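Local coordinates for secreted protein (Kutzneria albida DSM 43870, PDB 5M6Q) that is a microbial transglutaminase that probably transfers the gamma-glutamyl group of protein-bound glutamine to an amine, cross-linking proteins, at residues E23-E26 against G30-M33; A78-I83 against V219-K224; T146-D151 against F212-F217; Y175-Q180 against T184-N189. All coordinates share one frame; numbering follows the deposited sequence.

In the fold
Interaction 1 comes first along the chain, at the end of helix 18-28, and closes before the others begin. The remaining three are enclosed one within another: 78-83 with 219-224 spans 146-151 with 212-217, which in turn spans the hairpin of interaction 4. Strand 214-223 serves both interactions 2 and 3, whose centres are about 22 Å apart, and interaction 4 lies in the same antiparallel sheet, touching interaction 3 where Phe-217 packs on Trp-185. Interactions 1 and 3 lie on opposite sides of the chain's centre, with their own centres about 34 Å apart. The sheet thus joins a helix, a loop and a hairpin, while interaction 1 settles a separate helix end.

Interaction 1. Residues E23-E26 against G30-M33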
loop_
_atom_site.group_PDB
_atom_site.type_symbol
_atom_site.label_atom_id
_atom_site.label_comp_id
_atom_site.label_asym_id
_atom_site.label_seq_id
_atom_site.Cartn_x
_atom_site.Cartn_y
_atom_site.Cartn_z
ATOM N N GLU A 23 -7.370 16.738 -10.049
ATOM C CA GLU A 23 -8.751 17.016 -10.420
ATOM C C GLU A 23 -9.601 15.753 -10.432
ATOM O O GLU A 23 -10.718 15.768 -9.950
ATOM C CB GLU A 23 -8.826 17.703 -11.784
ATOM C CG GLU A 23 -8.528 19.190 -11.712
ATOM C CD GLU A 23 -8.469 19.860 -13.075
ATOM O OE1 GLU A 23 -9.042 19.306 -14.046
ATOM O OE2 GLU A 23 -7.840 20.945 -13.167
ATOM N N ALA A 24 -9.083 14.659 -10.975
ATOM C CA ALA A 24 -9.852 13.423 -10.950
ATOM C C ALA A 24 -10.055 12.976 -9.508
ATOM O O ALA A 24 -11.154 12.582 -9.123
ATOM C CB ALA A 24 -9.180 12.346 -11.762
ATOM N N TRP A 25 -8.994 13.060 -8.713
ATOM C CA TRP A 25 -9.047 12.718 -7.298
ATOM C C TRP A 25 -10.098 13.550 -6.558
ATOM O O TRP A 25 -10.856 13.033 -5.747
ATOM C CB TRP A 25 -7.670 12.924 -6.668
ATOM C CG TRP A 25 -7.506 12.395 -5.269
ATOM C CD1 TRP A 25 -6.989 11.184 -4.907
ATOM C CD2 TRP A 25 -7.850 13.063 -4.052
ATOM N NE1 TRP A 25 -6.987 11.061 -3.543
ATOM C CE2 TRP A 25 -7.508 12.200 -2.992
ATOM C CE3 TRP A 25 -8.402 14.315 -3.754
ATOM C CZ2 TRP A 25 -7.714 12.538 -1.648
ATOM C CZ3 TRP A 25 -8.605 14.651 -2.422
ATOM C CH2 TRP A 25 -8.263 13.764 -1.385
ATOM N N GLU A 26 -10.141 14.842 -6.843
ATOM C CA GLU A 26 -11.089 15.720 -6.167
ATOM C C GLU A 26 -12.526 15.440 -6.581
ATOM O O GLU A 26 -13.434 15.545 -5.754
ATOM C CB GLU A 26 -10.736 17.187 -6.421
ATOM C CG GLU A 26 -9.463 17.601 -5.710
ATOM C CD GLU A 26 -8.969 18.973 -6.133
ATOM O OE1 GLU A 26 -9.468 19.504 -7.148
ATOM O OE2 GLU A 26 -8.074 19.515 -5.454
ATOM N N GLY A 30 -14.951 13.949 -3.834
ATOM C CA GLY A 30 -15.941 14.996 -3.642
ATOM C C GLY A 30 -15.492 16.169 -2.791
ATOM O O GLY A 30 -16.290 16.785 -2.088
ATOM N N ARG A 31 -14.207 16.488 -2.862
ATOM C CA ARG A 31 -13.665 17.584 -2.078
ATOM C C ARG A 31 -12.311 18.012 -2.595
ATOM O O ARG A 31 -11.655 17.296 -3.347
ATOM C CB ARG A 31 -13.531 17.190 -0.612
ATOM C CG ARG A 31 -12.373 16.263 -0.340
ATOM C CD ARG A 31 -12.097 16.219 1.140
ATOM N NE ARG A 31 -11.271 15.081 1.506
ATOM C CZ ARG A 31 -9.950 15.133 1.617
ATOM N NH1 ARG A 31 -9.276 14.042 1.962
ATOM N NH2 ARG A 31 -9.307 16.280 1.388
ATOM N N GLU A 32 -11.890 19.183 -2.150
ATOM C CA GLU A 32 -10.621 19.741 -2.543
ATOM C C GLU A 32 -9.487 19.041 -1.806
ATOM O O GLU A 32 -9.623 18.656 -0.638
ATOM C CB GLU A 32 -10.621 21.239 -2.266
ATOM C CG GLU A 32 -9.412 22.004 -2.759
ATOM C CD GLU A 32 -9.736 23.469 -2.984
ATOM O OE1 GLU A 32 -10.823 23.747 -3.535
ATOM O OE2 GLU A 32 -8.921 24.337 -2.598
ATOM N N MET A 33 -8.374 18.858 -2.503
ATOM C CA MET A 33 -7.187 18.298 -1.894
ATOM C C MET A 33 -6.501 19.423 -1.121
ATOM O O MET A 33 -6.314 20.515 -1.654
ATOM C CB MET A 33 -6.265 17.684 -2.961
ATOM C CG MET A 33 -5.120 16.855 -2.396
ATOM S SD MET A 33 -4.001 16.134 -3.634
ATOM C CE MET A 33 -4.923 14.714 -4.220
#
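Glu-26 OE2 accepts the backbone N-H of Met-33 at 3.0 Å, a nearly straight bond (172°) met on the anti side but well out of the carboxylate plane; a long, weak ion pair to Arg-38 adds to this grip. The bond spans the C-terminal end of helix 18-28, where the chain leaves helical geometry at Gly-30 with positive phi. There the carbonyl O of Glu-26 accepts Arg-31 N at 3.1 Å, so both the main chain and the side chain of one residue hold the departing loop.

The apolar half of the contact is a Met-aromatic arrangement. The Met-33 chain runs out extended and then turns at chi3 (-79°), laying CE over one face of the Trp-25 indole, 3.7 Å from the centroid of the five-membered ring, while SD stands higher, above the six-membered ring. At the indole edge, Trp-25 CH2 meets the guanidinium face of Arg-31, 3.5 Å from NH1, with the two planes 87° apart. Arg-31 NH1 itself is salt-bridged to Glu-37, and Trp-25 NE1 is hydrogen-bonded to Asn-52. An alanine in place of Trp-25 would probably leave the Met-33 methyl without the ring it lies on and the guanidinium face without its edge contact. Arg-31 NH2 makes a weak hydrogen bond to Glu-32 O, 3.1 Å away.

Interaction 2. Residues A78-I83 against V219-K224; sequences AALNKI and VAFAKK
Leu-80 carries this contact: from helix 70-84 its side chain points at strand 214-223 and meets Val-219 and Phe-221, two residues apart on the strand. Its CD1 methyl touches Val-219 CG1 at 3.8 Å. CG1 is the valine branch that lies anti to the backbone N (chi1 -176°), which turns it to the helix. The CB of Leu-80 lies 4.0 Å from Phe-221 CZ, and CD2 is almost as near to the same atom at 4.1 Å, so the far end of the phenyl ring is set against the base and one branch of the leucine, with CD1 at its margin. No hydrogen bond crosses; the join is wholly apolar and buried. One residue on, Asn-81 turns to another strand, its OD1 accepting the backbone N of Ala-124. Ile-83, a turn beyond Leu-80, packs on Tyr-93 and Ala-96 of helix 90-99. Tyr-93 also touches Leu-80 and Phe-221, so helix 90-99 borders the contact, and Ala-124 of strand 122-131 packs on both Leu-80 and Val-219. Helix 70-84 therefore lies against the sheet, over strands 214-223 and 122-131, with helix 90-99 beside it.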
loop_
_atom_site.group_PDB
_atom_site.type_symbol
_atom_site.label_atom_id
_atom_site.label_comp_id
_atom_site.label_asym_id
_atom_site.label_seq_id
_atom_site.Cartn_x
_atom_site.Cartn_y
_atom_site.Cartn_z
ATOM N N ALA A 78 -10.521 -8.491 3.220
ATOM C CA ALA A 78 -11.927 -8.846 3.437
ATOM C C ALA A 78 -12.180 -9.183 4.907
ATOM O O ALA A 78 -13.199 -8.797 5.467
ATOM C CB ALA A 78 -12.342 -10.000 2.549
ATOM N N ALA A 79 -11.248 -9.883 5.536
ATOM C CA ALA A 79 -11.420 -10.259 6.930
ATOM C C ALA A 79 -11.489 -9.008 7.822
ATOM O O ALA A 79 -12.361 -8.895 8.686
ATOM C CB ALA A 79 -10.297 -11.186 7.370
ATOM N N LEU A 80 -10.572 -8.070 7.604
ATOM C CA LEU A 80 -10.541 -6.844 8.384
ATOM C C LEU A 80 -11.757 -5.958 8.142
ATOM O O LEU A 80 -12.306 -5.391 9.089
ATOM C CB LEU A 80 -9.274 -6.050 8.089
ATOM C CG LEU A 80 -7.978 -6.643 8.626
ATOM C CD1 LEU A 80 -6.831 -5.845 8.049
ATOM C CD2 LEU A 80 -7.950 -6.635 10.154
ATOM N N ASN A 81 -12.164 -5.812 6.883
ATOM C CA ASN A 81 -13.362 -5.039 6.571
ATOM C C ASN A 81 -14.592 -5.640 7.257
ATOM O O ASN A 81 -15.453 -4.918 7.754
ATOM C CB ASN A 81 -13.591 -4.956 5.056
ATOM C CG ASN A 81 -12.786 -3.845 4.404
ATOM O OD1 ASN A 81 -12.360 -2.892 5.065
ATOM N ND2 ASN A 81 -12.567 -3.966 3.104
ATOM N N LYS A 82 -14.663 -6.961 7.301
ATOM C CA LYS A 82 -15.772 -7.626 7.967
ATOM C C LYS A 82 -15.818 -7.262 9.468
ATOM O O LYS A 82 -16.883 -6.974 10.012
ATOM C CB LYS A 82 -15.665 -9.135 7.764
ATOM C CG LYS A 82 -16.846 -9.948 8.268
ATOM C CD LYS A 82 -16.705 -11.403 7.812
ATOM C CE LYS A 82 -17.918 -12.262 8.178
ATOM N NZ LYS A 82 -17.891 -12.702 9.602
ATOM N N ILE A 83 -14.663 -7.230 10.124
ATOM C CA ILE A 83 -14.629 -6.844 11.535
ATOM C C ILE A 83 -14.937 -5.354 11.768
ATOM O O ILE A 83 -15.755 -5.036 12.625
ATOM C CB ILE A 83 -13.297 -7.201 12.176
ATOM C CG1 ILE A 83 -13.161 -8.725 12.273
ATOM C CG2 ILE A 83 -13.199 -6.544 13.563
ATOM C CD1 ILE A 83 -11.803 -9.199 12.743
ATOM N N VAL A 219 -1.705 -4.554 3.463
ATOM C CA VAL A 219 -3.032 -4.142 3.868
ATOM C C VAL A 219 -2.881 -3.101 4.946
ATOM O O VAL A 219 -2.112 -3.291 5.888
ATOM C CB VAL A 219 -3.855 -5.342 4.368
ATOM C CG1 VAL A 219 -5.272 -4.900 4.702
ATOM C CG2 VAL A 219 -3.851 -6.453 3.347
ATOM N N ALA A 220 -3.609 -2.002 4.815
ATOM C CA ALA A 220 -3.573 -0.943 5.814
ATOM C C ALA A 220 -4.944 -0.305 5.902
ATOM O O ALA A 220 -5.732 -0.358 4.949
ATOM C CB ALA A 220 -2.512 0.112 5.462
ATOM N N PHE A 221 -5.240 0.301 7.043
ATOM C CA PHE A 221 -6.501 0.992 7.196
ATOM C C PHE A 221 -6.436 2.366 6.581
ATOM O O PHE A 221 -5.506 3.131 6.809
ATOM C CB PHE A 221 -6.909 1.064 8.672
ATOM C CG PHE A 221 -7.496 -0.220 9.169
ATOM C CD1 PHE A 221 -8.703 -0.667 8.668
ATOM C CD2 PHE A 221 -6.820 -1.007 10.088
ATOM C CE1 PHE A 221 -9.249 -1.849 9.096
ATOM C CE2 PHE A 221 -7.365 -2.196 10.529
ATOM C CZ PHE A 221 -8.580 -2.623 10.024
ATOM N N ALA A 222 -7.417 2.645 5.745
ATOM C CA ALA A 222 -7.594 3.977 5.202
ATOM C C ALA A 222 -8.790 4.605 5.907
ATOM O O ALA A 222 -9.678 3.905 6.388
ATOM C CB ALA A 222 -7.806 3.934 3.687
ATOM N N LYS A 223 -8.816 5.924 5.972
ATOM C CA LYS A 223 -9.994 6.595 6.495
ATOM C C LYS A 223 -10.936 6.933 5.332
ATOM O O LYS A 223 -10.519 7.549 4.355
ATOM C CB LYS A 223 -9.591 7.844 7.265
ATOM C CG LYS A 223 -10.769 8.592 7.853
ATOM C CD LYS A 223 -10.332 9.882 8.523
ATOM C CE LYS A 223 -11.513 10.822 8.718
ATOM N NZ LYS A 223 -11.098 12.022 9.487
ATOM N N LYS A 224 -12.193 6.497 5.427
ATOM C CA LYS A 224 -13.216 6.819 4.430
ATOM C C LYS A 224 -13.399 8.327 4.249
ATOM O O LYS A 224 -13.007 9.116 5.110
ATOM C CB LYS A 224 -14.561 6.212 4.820
ATOM C CG LYS A 224 -14.630 4.707 4.810
ATOM C CD LYS A 224 -15.928 4.270 5.475
ATOM C CE LYS A 224 -15.922 2.798 5.817
ATOM N NZ LYS A 224 -17.130 2.411 6.603
#

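Interaction 3. Residues T146-D151 against F212-F217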
loop_
_atom_site.group_PDB
_atom_site.type_symbol
_atom_site.label_atom_id
_atom_site.label_comp_id
_atom_site.label_asym_id
_atom_site.label_seq_id
_atom_site.Cartn_x
_atom_site.Cartn_y
_atom_site.Cartn_z
ATOM N N THR A 146 16.831 -14.188 2.073
ATOM C CA THR A 146 15.840 -14.975 2.795
ATOM C C THR A 146 15.060 -14.146 3.804
ATOM O O THR A 146 14.045 -14.601 4.309
ATOM C CB THR A 146 16.473 -16.159 3.549
ATOM O OG1 THR A 146 17.389 -15.657 4.528
ATOM C CG2 THR A 146 17.207 -17.074 2.585
ATOM N N THR A 147 15.531 -12.940 4.107
ATOM C CA THR A 147 14.899 -12.134 5.154
ATOM C C THR A 147 13.445 -11.810 4.811
ATOM O O THR A 147 12.590 -11.807 5.688
ATOM C CB THR A 147 15.684 -10.818 5.419
ATOM O OG1 THR A 147 16.945 -11.124 6.034
ATOM C CG2 THR A 147 14.913 -9.886 6.339
ATOM N N TYR A 148 13.144 -11.566 3.543
ATOM C CA TYR A 148 11.790 -11.129 3.211
ATOM C C TYR A 148 10.987 -12.236 2.546
ATOM O O TYR A 148 10.035 -11.976 1.823
ATOM C CB TYR A 148 11.843 -9.869 2.340
ATOM C CG TYR A 148 12.562 -8.763 3.060
ATOM C CD1 TYR A 148 11.982 -8.145 4.165
ATOM C CD2 TYR A 148 13.843 -8.376 2.680
ATOM C CE1 TYR A 148 12.638 -7.153 4.840
ATOM C CE2 TYR A 148 14.514 -7.384 3.356
ATOM C CZ TYR A 148 13.909 -6.781 4.441
ATOM O OH TYR A 148 14.582 -5.800 5.136
ATOM N N ARG A 149 11.348 -13.485 2.824
ATOM C CA ARG A 149 10.566 -14.594 2.294
ATOM C C ARG A 149 9.239 -14.705 3.042
ATOM O O ARG A 149 9.193 -14.580 4.269
ATOM C CB ARG A 149 11.344 -15.908 2.376
ATOM C CG ARG A 149 12.640 -15.912 1.535
ATOM C CD ARG A 149 12.470 -16.352 0.049
ATOM N NE ARG A 149 11.523 -15.546 -0.735
ATOM C CZ ARG A 149 11.731 -14.286 -1.107
ATOM N NH1 ARG A 149 12.855 -13.666 -0.764
ATOM N NH2 ARG A 149 10.810 -13.637 -1.812
ATOM N N PRO A 150 8.149 -14.928 2.296
ATOM C CA PRO A 150 6.836 -15.057 2.934
ATOM C C PRO A 150 6.761 -16.310 3.793
ATOM O O PRO A 150 7.328 -17.341 3.453
ATOM C CB PRO A 150 5.862 -15.133 1.751
ATOM C CG PRO A 150 6.665 -14.670 0.530
ATOM C CD PRO A 150 8.077 -15.100 0.833
ATOM N N ASP A 151 6.111 -16.181 4.937
ATOM C CA ASP A 151 5.788 -17.317 5.780
ATOM C C ASP A 151 5.123 -18.401 4.922
ATOM O O ASP A 151 4.118 -18.138 4.257
ATOM C CB ASP A 151 4.862 -16.870 6.913
ATOM C CG ASP A 151 4.652 -17.944 7.959
ATOM O OD1 ASP A 151 3.937 -18.930 7.672
ATOM O OD2 ASP A 151 5.181 -17.780 9.076
ATOM N N PHE A 212 14.774 -3.354 -8.013
ATOM C CA PHE A 212 14.041 -4.087 -6.983
ATOM C C PHE A 212 14.126 -5.605 -7.114
ATOM O O PHE A 212 14.060 -6.121 -8.215
ATOM C CB PHE A 212 12.562 -3.708 -7.031
ATOM C CG PHE A 212 12.310 -2.240 -7.137
ATOM C CD1 PHE A 212 12.840 -1.362 -6.191
ATOM C CD2 PHE A 212 11.515 -1.738 -8.163
ATOM C CE1 PHE A 212 12.614 -0.005 -6.287
ATOM C CE2 PHE A 212 11.260 -0.380 -8.265
ATOM C CZ PHE A 212 11.813 0.495 -7.329
ATOM N N ASP A 213 14.210 -6.332 -6.002
ATOM C CA ASP A 213 14.099 -7.789 -6.111
ATOM C C ASP A 213 13.029 -8.374 -5.181
ATOM O O ASP A 213 12.872 -9.592 -5.080
ATOM C CB ASP A 213 15.459 -8.464 -5.870
ATOM C CG ASP A 213 16.041 -8.186 -4.492
ATOM O OD1 ASP A 213 15.582 -7.256 -3.790
ATOM O OD2 ASP A 213 16.987 -8.910 -4.108
ATOM N N GLU A 214 12.279 -7.496 -4.543
ATOM C CA GLU A 214 11.192 -7.879 -3.647
ATOM C C GLU A 214 9.931 -7.084 -3.949
ATOM O O GLU A 214 9.997 -5.916 -4.313
ATOM C CB GLU A 214 11.571 -7.647 -2.171
ATOM C CG GLU A 214 12.760 -8.457 -1.673
ATOM C CD GLU A 214 12.509 -9.971 -1.617
ATOM O OE1 GLU A 214 11.329 -10.426 -1.678
ATOM O OE2 GLU A 214 13.516 -10.714 -1.506
ATOM N N GLN A 215 8.788 -7.737 -3.782
ATOM C CA GLN A 215 7.500 -7.086 -3.898
ATOM C C GLN A 215 6.571 -7.691 -2.865
ATOM O O GLN A 215 6.514 -8.911 -2.723
ATOM C CB GLN A 215 6.923 -7.244 -5.309
ATOM C CG GLN A 215 5.567 -6.565 -5.478
ATOM C CD GLN A 215 5.152 -6.455 -6.937
ATOM O OE1 GLN A 215 5.922 -6.784 -7.829
ATOM N NE2 GLN A 215 3.936 -5.986 -7.182
ATOM N N VAL A 216 5.867 -6.835 -2.130
ATOM C CA VAL A 216 4.871 -7.266 -1.156
ATOM C C VAL A 216 3.531 -6.600 -1.440
ATOM O O VAL A 216 3.462 -5.567 -2.086
ATOM C CB VAL A 216 5.302 -6.949 0.303
ATOM C CG1 VAL A 216 6.561 -7.725 0.684
ATOM C CG2 VAL A 216 5.508 -5.458 0.485
ATOM N N PHE A 217 2.467 -7.211 -0.935
ATOM C CA PHE A 217 1.147 -6.647 -1.016
ATOM C C PHE A 217 0.689 -6.412 0.410
ATOM O O PHE A 217 0.657 -7.333 1.227
ATOM C CB PHE A 217 0.208 -7.580 -1.780
ATOM C CG PHE A 217 0.626 -7.793 -3.199
ATOM C CD1 PHE A 217 0.152 -6.959 -4.200
ATOM C CD2 PHE A 217 1.537 -8.777 -3.523
ATOM C CE1 PHE A 217 0.552 -7.138 -5.499
ATOM C CE2 PHE A 217 1.941 -8.958 -4.823
ATOM C CZ PHE A 217 1.452 -8.139 -5.807
HETATM O O HOH W 1 9.107 -10.413 -0.182
HETATM O O HOH W 2 14.746 -11.528 1.210
#
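Arg-149 and Glu-214 form the charged part of the contact, a salt bridge in which two guanidinium nitrogens meet two carboxylate oxygens end-on. NH1 donates to OE2 at 3.1 Å and lies with that oxygen in the guanidinium plane, the N-H pointing almost straight at it (174°). NH2 donates to OE1 over a longer 3.3 Å, with the oxygen tilted from the plane. Both oxygens use their syn lone pairs, and the two flat groups are only 27° from coplanar. The arginine begins by heading away from the strand, and bends at chi2 (-88°) and chi3 curl its tip back to the glutamate. NH1 is also bonded to the carbonyl O of His-145.

Two waters add bridges between the carboxylate and the backbone of Tyr-148. One sits 2.7 Å from Tyr-148 O and 2.7 Å from Glu-214 OE1. The other accepts from Tyr-148 N at 2.8 Å and donates to Glu-214 OE2. The two arginine N-H groups, with the water at OE2, would probably favour the charged form of this buried carboxylate.

Van der Waals contact is slight: Tyr-148 CB comes to 4.0 Å from Glu-214 CD, while the phenol extends elsewhere, its OH bonded to Thr-161.

Tyr-148 and Arg-149 complete a type I turn begun at Thr-146, so a turn is fastened to the start of strand 214-223. There two consecutive residues, Asp-213 and Glu-214, stand opposite the single Phe-131 of strand 122-131: a classic beta bulge.

Interaction 4. Residues Y175-Q180 against T184-N189; sequences YGWFDQ and TWWHAN
Thr-184 begins the return strand of an antiparallel hairpin, forming a hydrogen-bonded pair with Asp-179: its O takes Asp-179 N at 2.8 Å, and its N donates to Asp-179 O at 3.2 Å. Trp-185, in the non-hydrogen-bonded pair with Phe-178, lays its six-membered ring on the phenyl as an offset stack, centroids 4.1 Å apart and planes at 8°. With CG anti to the backbone N (chi1 -165°), Phe-178 brings its phenyl over that ring. Gln-180 CG covers the other phenyl face. An alanine at Trp-185 would probably strip one face of Phe-178 of its stack and leave the phenyl freer to turn. Trp-186 pairs with Trp-177 through two backbone hydrogen bonds, while its NE1 donates to the anti lone pair of Asp-179 OD2 at 3.2 Å, a bent bond (138°) with the oxygen tilted from the indole plane. Asp-179 OD1 accepts the backbone N atoms of Asp-181 and Thr-182. At His-187, CB lies 3.1 Å from Tyr-175 O; its imidazole bonds Asp-174 through ND1 and Ser-200 through NE2. This Asp-His pair is consistent with the Cys-His-Asp triad of microbial transglutaminases, so the hairpin probably carries part of the active site.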
loop_
_atom_site.group_PDB
_atom_site.type_symbol
_atom_site.label_atom_id
_atom_site.label_comp_id
_atom_site.label_asym_id
_atom_site.label_seq_id
_atom_site.Cartn_x
_atom_site.Cartn_y
_atom_site.Cartn_z
ATOM N N TYR A 175 5.768 2.335 -4.756
ATOM C CA TYR A 175 4.488 2.063 -4.106
ATOM C C TYR A 175 3.405 2.128 -5.138
ATOM O O TYR A 175 3.364 3.079 -5.913
ATOM C CB TYR A 175 4.178 3.095 -3.021
ATOM C CG TYR A 175 4.988 2.909 -1.776
ATOM C CD1 TYR A 175 6.290 3.390 -1.693
ATOM C CD2 TYR A 175 4.458 2.240 -0.686
ATOM C CE1 TYR A 175 7.049 3.206 -0.530
ATOM C CE2 TYR A 175 5.205 2.055 0.477
ATOM C CZ TYR A 175 6.493 2.542 0.546
ATOM O OH TYR A 175 7.224 2.350 1.698
ATOM N N GLY A 176 2.507 1.150 -5.124
ATOM C CA GLY A 176 1.373 1.152 -6.023
ATOM C C GLY A 176 0.066 0.999 -5.270
ATOM O O GLY A 176 -0.160 0.005 -4.594
ATOM N N TRP A 177 -0.794 1.998 -5.400
ATOM C CA TRP A 177 -2.086 1.980 -4.752
ATOM C C TRP A 177 -3.054 1.121 -5.540
ATOM O O TRP A 177 -3.217 1.312 -6.750
ATOM C CB TRP A 177 -2.632 3.393 -4.624
ATOM C CG TRP A 177 -4.030 3.392 -4.108
ATOM C CD1 TRP A 177 -5.181 3.438 -4.838
ATOM C CD2 TRP A 177 -4.424 3.314 -2.741
ATOM N NE1 TRP A 177 -6.271 3.400 -4.006
ATOM C CE2 TRP A 177 -5.834 3.331 -2.711
ATOM C CE3 TRP A 177 -3.725 3.245 -1.538
ATOM C CZ2 TRP A 177 -6.554 3.288 -1.528
ATOM C CZ3 TRP A 177 -4.450 3.204 -0.356
ATOM C CH2 TRP A 177 -5.847 3.232 -0.365
ATOM N N PHE A 178 -3.683 0.166 -4.869
ATOM C CA PHE A 178 -4.607 -0.737 -5.547
ATOM C C PHE A 178 -5.982 -0.107 -5.725
ATOM O O PHE A 178 -6.733 0.039 -4.766
ATOM C CB PHE A 178 -4.757 -2.051 -4.770
ATOM C CG PHE A 178 -5.395 -3.158 -5.556
ATOM C CD1 PHE A 178 -5.597 -3.038 -6.939
ATOM C CD2 PHE A 178 -5.777 -4.334 -4.921
ATOM C CE1 PHE A 178 -6.176 -4.071 -7.671
ATOM C CE2 PHE A 178 -6.355 -5.383 -5.645
ATOM C CZ PHE A 178 -6.550 -5.250 -7.026
ATOM N N ASP A 179 -6.311 0.239 -6.962
ATOM C CA ASP A 179 -7.627 0.773 -7.289
ATOM C C ASP A 179 -8.500 -0.410 -7.684
ATOM O O ASP A 179 -8.390 -0.930 -8.789
ATOM C CB ASP A 179 -7.513 1.802 -8.419
ATOM C CG ASP A 179 -8.875 2.298 -8.956
ATOM O OD1 ASP A 179 -9.945 1.684 -8.722
ATOM O OD2 ASP A 179 -8.859 3.326 -9.663
ATOM N N GLN A 180 -9.368 -0.822 -6.776
ATOM C CA GLN A 180 -10.138 -2.033 -6.980
ATOM C C GLN A 180 -11.441 -1.773 -7.739
ATOM O O GLN A 180 -12.203 -2.696 -7.985
ATOM C CB GLN A 180 -10.398 -2.706 -5.637
ATOM C CG GLN A 180 -9.095 -3.263 -5.054
ATOM C CD GLN A 180 -9.202 -3.727 -3.610
ATOM O OE1 GLN A 180 -9.085 -2.932 -2.679
ATOM N NE2 GLN A 180 -9.364 -5.032 -3.421
ATOM N N THR A 184 -6.516 -1.417 -11.312
ATOM C CA THR A 184 -5.243 -0.821 -11.716
ATOM C C THR A 184 -4.438 -0.400 -10.499
ATOM O O THR A 184 -4.953 -0.335 -9.387
ATOM C CB THR A 184 -5.423 0.406 -12.624
ATOM O OG1 THR A 184 -6.292 1.358 -11.994
ATOM C CG2 THR A 184 -6.024 -0.008 -13.968
ATOM N N TRP A 185 -3.173 -0.097 -10.747
ATOM C CA TRP A 185 -2.212 0.194 -9.717
ATOM C C TRP A 185 -1.645 1.587 -9.964
ATOM O O TRP A 185 -1.110 1.864 -11.035
ATOM C CB TRP A 185 -1.126 -0.885 -9.710
ATOM C CG TRP A 185 -1.736 -2.173 -9.272
ATOM C CD1 TRP A 185 -2.467 -3.037 -10.040
ATOM C CD2 TRP A 185 -1.764 -2.698 -7.934
ATOM N NE1 TRP A 185 -2.919 -4.086 -9.267
ATOM C CE2 TRP A 185 -2.496 -3.905 -7.974
ATOM C CE3 TRP A 185 -1.224 -2.275 -6.714
ATOM C CZ2 TRP A 185 -2.703 -4.693 -6.836
ATOM C CZ3 TRP A 185 -1.421 -3.061 -5.590
ATOM C CH2 TRP A 185 -2.158 -4.257 -5.656
ATOM N N TRP A 186 -1.824 2.469 -8.983
ATOM C CA TRP A 186 -1.452 3.870 -9.131
ATOM C C TRP A 186 -0.117 4.152 -8.486
ATOM O O TRP A 186 0.073 3.909 -7.296
ATOM C CB TRP A 186 -2.536 4.758 -8.527
ATOM C CG TRP A 186 -3.803 4.686 -9.311
ATOM C CD1 TRP A 186 -4.729 3.688 -9.276
ATOM C CD2 TRP A 186 -4.271 5.640 -10.280
ATOM N NE1 TRP A 186 -5.757 3.969 -10.157
ATOM C CE2 TRP A 186 -5.499 5.158 -10.783
ATOM C CE3 TRP A 186 -3.764 6.844 -10.777
ATOM C CZ2 TRP A 186 -6.238 5.848 -11.747
ATOM C CZ3 TRP A 186 -4.503 7.531 -11.730
ATOM C CH2 TRP A 186 -5.725 7.034 -12.201
ATOM N N HIS A 187 0.819 4.647 -9.279
ATOM C CA HIS A 187 2.126 4.953 -8.751
ATOM C C HIS A 187 2.647 6.203 -9.444
ATOM O O HIS A 187 1.868 6.971 -9.992
ATOM C CB HIS A 187 3.099 3.755 -8.889
ATOM C CG HIS A 187 3.195 3.164 -10.266
ATOM N ND1 HIS A 187 4.404 2.861 -10.853
ATOM C CD2 HIS A 187 2.245 2.759 -11.141
ATOM C CE1 HIS A 187 4.197 2.327 -12.042
ATOM N NE2 HIS A 187 2.896 2.249 -12.240
ATOM N N ALA A 188 3.947 6.436 -9.377
ATOM C CA ALA A 188 4.520 7.658 -9.945
ATOM C C ALA A 188 6.004 7.434 -10.190
ATOM O O ALA A 188 6.552 6.406 -9.780
ATOM C CB ALA A 188 4.283 8.880 -9.020
ATOM N N ASN A 189 6.655 8.370 -10.871
ATOM C CA ASN A 189 8.061 8.176 -11.204
ATOM C C ASN A 189 8.982 8.591 -10.058
ATOM O O ASN A 189 9.866 7.834 -9.675
ATOM C CB ASN A 189 8.432 8.910 -12.500
ATOM C CG ASN A 189 8.102 10.395 -12.476
ATOM O OD1 ASN A 189 7.389 10.899 -11.600
ATOM N ND2 ASN A 189 8.622 11.105 -13.463
#